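Local coordinates for precorrin-2 dehydrogenase (PDB 3DFZ), which catalyses the NAD-dependent dehydrogenation of precorrin-2 to sirohydrochlorin, a precursor of both siroheme and, by the anaerobic route, adenosylcobalamin, at residues 39-42 and 43-47; 63-66 and 67-70; 171-174 and 175-178. All blocks are in the same frame, centred on the assembly; numbering follows the deposited sequence.

Contact 1: 39-42 and 43-47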
# COMPACT_ATOMS: atom_id res chain seq x y z
N GLY B 39 -2.65 23.12 5.73
CA GLY B 39 -2.78 23.73 4.41
C GLY B 39 -1.49 24.28 3.81
O GLY B 39 -1.53 25.22 3.01
N GLY B 40 -0.36 23.68 4.17
CA GLY B 40 0.95 24.13 3.69
C GLY B 40 1.42 23.34 2.48
O GLY B 40 0.64 23.06 1.56
N THR B 41 2.70 22.98 2.50
CA THR B 41 3.37 22.23 1.43
C THR B 41 3.08 20.73 1.53
O THR B 41 2.78 20.08 0.52
CB THR B 41 4.88 22.51 1.48
OG1 THR B 41 5.08 23.90 1.21
CG2 THR B 41 5.65 21.67 0.47
N ILE B 42 3.17 20.18 2.74
CA ILE B 42 2.86 18.78 2.99
C ILE B 42 1.36 18.43 2.71
O ILE B 42 1.08 17.40 2.10
CB ILE B 42 3.29 18.31 4.42
CG1 ILE B 42 4.65 18.92 4.81
CG2 ILE B 42 3.35 16.77 4.51
CD1 ILE B 42 4.97 18.83 6.32
N ALA B 43 0.43 19.29 3.15
CA ALA B 43 -1.01 19.10 2.89
C ALA B 43 -1.32 19.11 1.39
O ALA B 43 -2.06 18.27 0.89
CB ALA B 43 -1.85 20.13 3.63
N THR B 44 -0.71 20.06 0.68
CA THR B 44 -0.86 20.20 -0.76
C THR B 44 -0.40 18.94 -1.51
O THR B 44 -1.13 18.42 -2.38
CB THR B 44 -0.06 21.42 -1.26
OG1 THR B 44 -0.51 22.58 -0.57
CG2 THR B 44 -0.22 21.62 -2.76
N ARG B 45 0.79 18.46 -1.15
CA ARG B 45 1.37 17.27 -1.77
C ARG B 45 0.47 16.06 -1.52
O ARG B 45 0.18 15.31 -2.46
CB ARG B 45 2.81 17.07 -1.26
CG ARG B 45 3.37 15.65 -1.30
CD ARG B 45 4.91 15.58 -1.54
NE ARG B 45 5.65 16.77 -1.10
CZ ARG B 45 6.21 16.93 0.11
NH1 ARG B 45 6.10 15.98 1.04
NH2 ARG B 45 6.86 18.05 0.38
N ARG B 46 0.00 15.90 -0.28
CA ARG B 46 -0.90 14.80 0.07
C ARG B 46 -2.22 14.81 -0.74
O ARG B 46 -2.61 13.77 -1.26
CB ARG B 46 -1.20 14.79 1.58
CG ARG B 46 -0.04 14.37 2.48
CD ARG B 46 0.32 12.87 2.30
NE ARG B 46 1.33 12.39 3.27
CZ ARG B 46 2.64 12.54 3.13
NH1 ARG B 46 3.15 13.17 2.08
NH2 ARG B 46 3.46 12.06 4.07
N ILE B 47 -2.87 15.97 -0.83
CA ILE B 47 -4.14 16.17 -1.56
C ILE B 47 -4.02 15.83 -3.04
O ILE B 47 -4.87 15.13 -3.59
CB ILE B 47 -4.69 17.63 -1.40
CG1 ILE B 47 -5.16 17.89 0.03
CG2 ILE B 47 -5.82 17.91 -2.39
CD1 ILE B 47 -5.00 19.34 0.49
O HOH W 1 1.22 21.40 5.40
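Thr44 reaches back one turn to Gly40, the N-cap residue of helix 41-50, and its OG1 donates to Gly40 O; the 2.5 Å between them is shorter than expected, and the exact length is doubtful. A chi1 of -57° stands the hydroxyl beside the Thr44 backbone N, which puts OG1 and the N-H near the same carbonyl oxygen; the N-H adds a weak bond, Thr44 N to Gly40 O at 3.4 Å. One residue further along, Arg45 N donates to Thr41 O (3.1 Å, 161° at the hydrogen). The Arg45 chain folds at chi2 and chi3, bringing NH2 obliquely to within 3.8 Å of Thr41 CG2. Ile42 CG2 lies over one face of the Arg46 guanidinium, whose NE is held by Asn119. The Ala43 methyl packs against the glycine turn, CB 3.7 Å from Gly39 N, and a water accepts from Ala43 N at 3.2 Å and more weakly from Gly40 N. Thr41 and Ile42 probably bind NAD(+), as in related enzymes. Strand 33-37, this turn and helix 41-50 open a beta-alpha-beta unit, and Gly40 and Ala43 fit a GxGxxA pattern, consistent with the dinucleotide-binding turn of a Rossmann fold.

Contact 2: 63-66 and 67-70; sequences TVSA and EINE
Ser65 O is gripped twice by Asn69. The backbone bond is short and straight, with Asn69 N 2.8 Å from Ser65 O and 173° at the hydrogen. The side-chain amide adds a second, less direct bond: Asn69 ND2 lies 3.1 Å from Ser65 O but stands well above the carbonyl plane, so this donor does not follow a lone pair. One residue therefore closes the first turn of helix 66-73 with its backbone N-H and its side-chain amide, and the bond at ND2 restrains the rotation of the amide.

Ser65 is the N-cap residue. Its chi1 of 59° sets OG between the backbone N and the carbonyl carbon, where it packs 3.3 Å from Ile68 CG1 and equally close to Glu67 CG; its polar partner is Thr44 OG1 of helix 41-50. The Glu67 chain bends at chi2, which carries OE2 to 3.7 Å from Ser65 CB. Just before the cap, Val64 crosses Ile68 of the helix at about a right angle. Val64 CG1 presses on Ile68 CG2 at 3.4 Å, tighter than usual for two carbons, and meets Ile68 CB just as closely.

The loop that leads into the cap includes Thr63, which probably binds NAD(+), as in related enzymes. Val64 and Ile68 both rest on Val59 of strand 56-60 and Val79 of strand 77-80, while Glu67 and Ile68 also touch Thr44 of helix 41-50, which places this helix start against two strands of the parallel sheet and the preceding helix.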
# COMPACT_ATOMS: atom_id res chain seq x y z
N THR B 63 -5.09 29.18 7.21
CA THR B 63 -4.68 29.59 5.87
C THR B 63 -4.30 28.35 5.04
O THR B 63 -3.91 27.31 5.60
CB THR B 63 -3.52 30.64 5.89
OG1 THR B 63 -3.99 31.86 6.50
CG2 THR B 63 -3.03 30.98 4.48
N VAL B 64 -4.42 28.50 3.73
CA VAL B 64 -4.32 27.43 2.76
C VAL B 64 -3.51 27.92 1.54
O VAL B 64 -3.46 29.12 1.26
CB VAL B 64 -5.78 26.96 2.40
CG1 VAL B 64 -6.04 26.91 0.92
CG2 VAL B 64 -6.16 25.66 3.15
N SER B 65 -2.86 27.00 0.82
CA SER B 65 -1.94 27.39 -0.27
C SER B 65 -2.68 27.80 -1.57
O SER B 65 -3.86 27.48 -1.76
CB SER B 65 -0.93 26.26 -0.55
OG SER B 65 -1.59 25.06 -0.92
N ALA B 66 -1.96 28.51 -2.44
CA ALA B 66 -2.47 28.96 -3.73
C ALA B 66 -3.06 27.84 -4.62
O ALA B 66 -3.94 28.07 -5.46
CB ALA B 66 -1.36 29.68 -4.49
N GLU B 67 -2.52 26.63 -4.43
CA GLU B 67 -2.95 25.45 -5.16
C GLU B 67 -4.21 24.83 -4.55
O GLU B 67 -5.11 24.44 -5.27
CB GLU B 67 -1.81 24.42 -5.28
CG GLU B 67 -0.84 24.44 -4.11
CD GLU B 67 0.52 25.01 -4.46
OE1 GLU B 67 1.16 24.51 -5.41
OE2 GLU B 67 0.96 25.95 -3.77
N ILE B 68 -4.27 24.75 -3.22
CA ILE B 68 -5.50 24.39 -2.54
C ILE B 68 -6.64 25.37 -2.92
O ILE B 68 -7.75 24.96 -3.25
CB ILE B 68 -5.32 24.22 -1.01
CG1 ILE B 68 -4.27 23.14 -0.70
CG2 ILE B 68 -6.65 23.84 -0.34
CD1 ILE B 68 -3.75 23.10 0.76
N ASN B 69 -6.33 26.67 -2.91
CA ASN B 69 -7.25 27.70 -3.37
C ASN B 69 -7.78 27.48 -4.77
O ASN B 69 -8.98 27.59 -5.00
CB ASN B 69 -6.62 29.09 -3.26
CG ASN B 69 -6.87 29.72 -1.93
OD1 ASN B 69 -7.98 30.11 -1.64
ND2 ASN B 69 -5.84 29.82 -1.09
N GLU B 70 -6.88 27.15 -5.70
CA GLU B 70 -7.26 26.86 -7.09
C GLU B 70 -8.15 25.61 -7.20
O GLU B 70 -9.11 25.60 -7.98
CB GLU B 70 -6.01 26.74 -7.97
CG GLU B 70 -6.26 26.44 -9.47
CD GLU B 70 -7.15 27.45 -10.23
OE1 GLU B 70 -7.61 28.48 -9.66
OE2 GLU B 70 -7.41 27.19 -11.43

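Contact 3: 171-174 and 175-178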
# COMPACT_ATOMS: atom_id res chain seq x y z
N GLN B 171 5.68 2.80 -22.48
CA GLN B 171 5.17 2.37 -23.76
C GLN B 171 4.63 0.90 -23.74
O GLN B 171 3.65 0.56 -24.42
CB GLN B 171 6.31 2.46 -24.79
CG GLN B 171 5.87 2.24 -26.24
CD GLN B 171 5.62 0.79 -26.60
OE1 GLN B 171 6.25 -0.13 -26.05
NE2 GLN B 171 4.72 0.57 -27.58
N TYR B 172 5.35 0.05 -23.02
CA TYR B 172 5.04 -1.38 -22.94
C TYR B 172 3.72 -1.67 -22.22
O TYR B 172 2.95 -2.51 -22.66
CB TYR B 172 6.22 -2.09 -22.24
CG TYR B 172 6.10 -3.61 -22.13
CD1 TYR B 172 5.62 -4.39 -23.18
CD2 TYR B 172 6.48 -4.25 -20.96
CE1 TYR B 172 5.53 -5.75 -23.06
CE2 TYR B 172 6.40 -5.63 -20.84
CZ TYR B 172 5.94 -6.36 -21.89
OH TYR B 172 5.89 -7.73 -21.73
N THR B 173 3.44 -0.97 -21.12
CA THR B 173 2.18 -1.23 -20.42
C THR B 173 1.01 -0.68 -21.22
O THR B 173 -0.13 -1.10 -21.03
CB THR B 173 2.17 -0.73 -18.95
OG1 THR B 173 2.57 0.67 -18.90
CG2 THR B 173 3.14 -1.57 -18.14
N GLN B 174 1.30 0.25 -22.14
CA GLN B 174 0.30 0.71 -23.10
C GLN B 174 0.00 -0.38 -24.12
O GLN B 174 -1.16 -0.62 -24.42
CB GLN B 174 0.70 2.05 -23.78
CG GLN B 174 -0.25 2.51 -24.91
CD GLN B 174 -1.71 2.79 -24.47
OE1 GLN B 174 -1.98 3.14 -23.32
NE2 GLN B 174 -2.65 2.63 -25.40
N PHE B 175 1.05 -1.00 -24.67
CA PHE B 175 0.87 -2.23 -25.49
C PHE B 175 0.08 -3.29 -24.73
O PHE B 175 -0.88 -3.85 -25.25
CB PHE B 175 2.23 -2.80 -25.95
CG PHE B 175 2.18 -4.27 -26.39
CD1 PHE B 175 1.68 -4.62 -27.64
CD2 PHE B 175 2.65 -5.29 -25.56
CE1 PHE B 175 1.63 -5.98 -28.06
CE2 PHE B 175 2.61 -6.66 -25.97
CZ PHE B 175 2.10 -6.99 -27.23
N LEU B 176 0.51 -3.59 -23.50
CA LEU B 176 -0.15 -4.65 -22.71
C LEU B 176 -1.59 -4.36 -22.43
O LEU B 176 -2.40 -5.28 -22.34
CB LEU B 176 0.59 -4.91 -21.38
CG LEU B 176 2.00 -5.50 -21.46
CD1 LEU B 176 2.66 -5.52 -20.09
CD2 LEU B 176 1.96 -6.89 -22.07
N TYR B 177 -1.91 -3.08 -22.23
CA TYR B 177 -3.29 -2.66 -21.95
C TYR B 177 -4.19 -2.93 -23.16
O TYR B 177 -5.24 -3.57 -23.03
CB TYR B 177 -3.36 -1.18 -21.52
CG TYR B 177 -4.77 -0.76 -21.10
CD1 TYR B 177 -5.28 -1.13 -19.85
CD2 TYR B 177 -5.58 -0.03 -21.95
CE1 TYR B 177 -6.56 -0.78 -19.47
CE2 TYR B 177 -6.84 0.33 -21.59
CZ TYR B 177 -7.34 -0.05 -20.35
OH TYR B 177 -8.63 0.31 -19.98
N GLU B 178 -3.76 -2.47 -24.34
CA GLU B 178 -4.48 -2.75 -25.58
C GLU B 178 -4.66 -4.25 -25.82
O GLU B 178 -5.73 -4.69 -26.20
CB GLU B 178 -3.81 -2.08 -26.77
CG GLU B 178 -4.49 -2.29 -28.12
CD GLU B 178 -3.86 -1.46 -29.24
OE1 GLU B 178 -3.04 -0.55 -28.95
OE2 GLU B 178 -4.21 -1.71 -30.40
O HOH W 2 -1.19 -0.03 -27.25
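Successive i to i+4 backbone bonds run through this piece of helix 168-184, from Phe175 N to Gln171 O through to Glu178 N to Gln174 O, with Leu176 N 2.8 Å from Tyr172 O.

Tyr172 and Leu176 make the main side-chain pair. Leu176 CD1 sits over one face of the phenol ring, 3.9 Å from the ring centroid and 16° off the ring normal, a CH-pi contact. Two torsions bring them together: Tyr172 CG is anti to its own backbone N (chi1 -178°), whereas Leu176 CG lies beside its N (chi1 -66°). The other methyl, Leu176 CD2, comes 3.9 Å from Tyr172 CE1. Phe175 approaches the same ring obliquely, its CD2 3.8 Å from Tyr172 CE1. Tyr172 OH bonds to Ile200 O, tying the ring's polar end to the chain beyond this helix.

On the polar flank, a water donates to Gln174 O and, at 2.6 Å, to Glu178 OE1, bridging successive turns. Gln174 OE1 accepts from Arg139, whose cation also lies against Tyr177 in a cation-pi contact.

Leu153 of the second subunit packs on Tyr172 and Thr173, and Ser150 of that subunit on Leu176. The side carrying Tyr172, Phe175 and Leu176 is thus mainly apolar. Across the polar side a water joins the Gln174 carbonyl to the Glu178 carboxylate, and the Gln174 amide reaches Arg139. Tyr177 serves both roles, meeting Arg139 and also Ala149 of the second subunit, a division consistent with an amphipathic helix.

Along the chain the three contacts follow in series. Contacts 1 and 2 lie in the putative NAD(P)-binding domain: their centres are about 9 Å apart, and they meet where Thr44 OG1 lies 2.7 Å from Ser65 OG, a probable hydrogen bond between the starts of helices 41-50 and 66-73. Strand 56-60 runs between these helices in sequence and belongs to the same parallel sheet as strand 33-37. Contact 3, on helix 168-184 in the SirC C-terminal domain, stands apart, its centre about 32 Å from that of contact 1 and 36 Å from that of contact 2. The probable NAD(+)-binding positions, at the start of helix 41-50 and in the loop before helix 66-73, are thus spatially separate from a helix that packs against the second subunit.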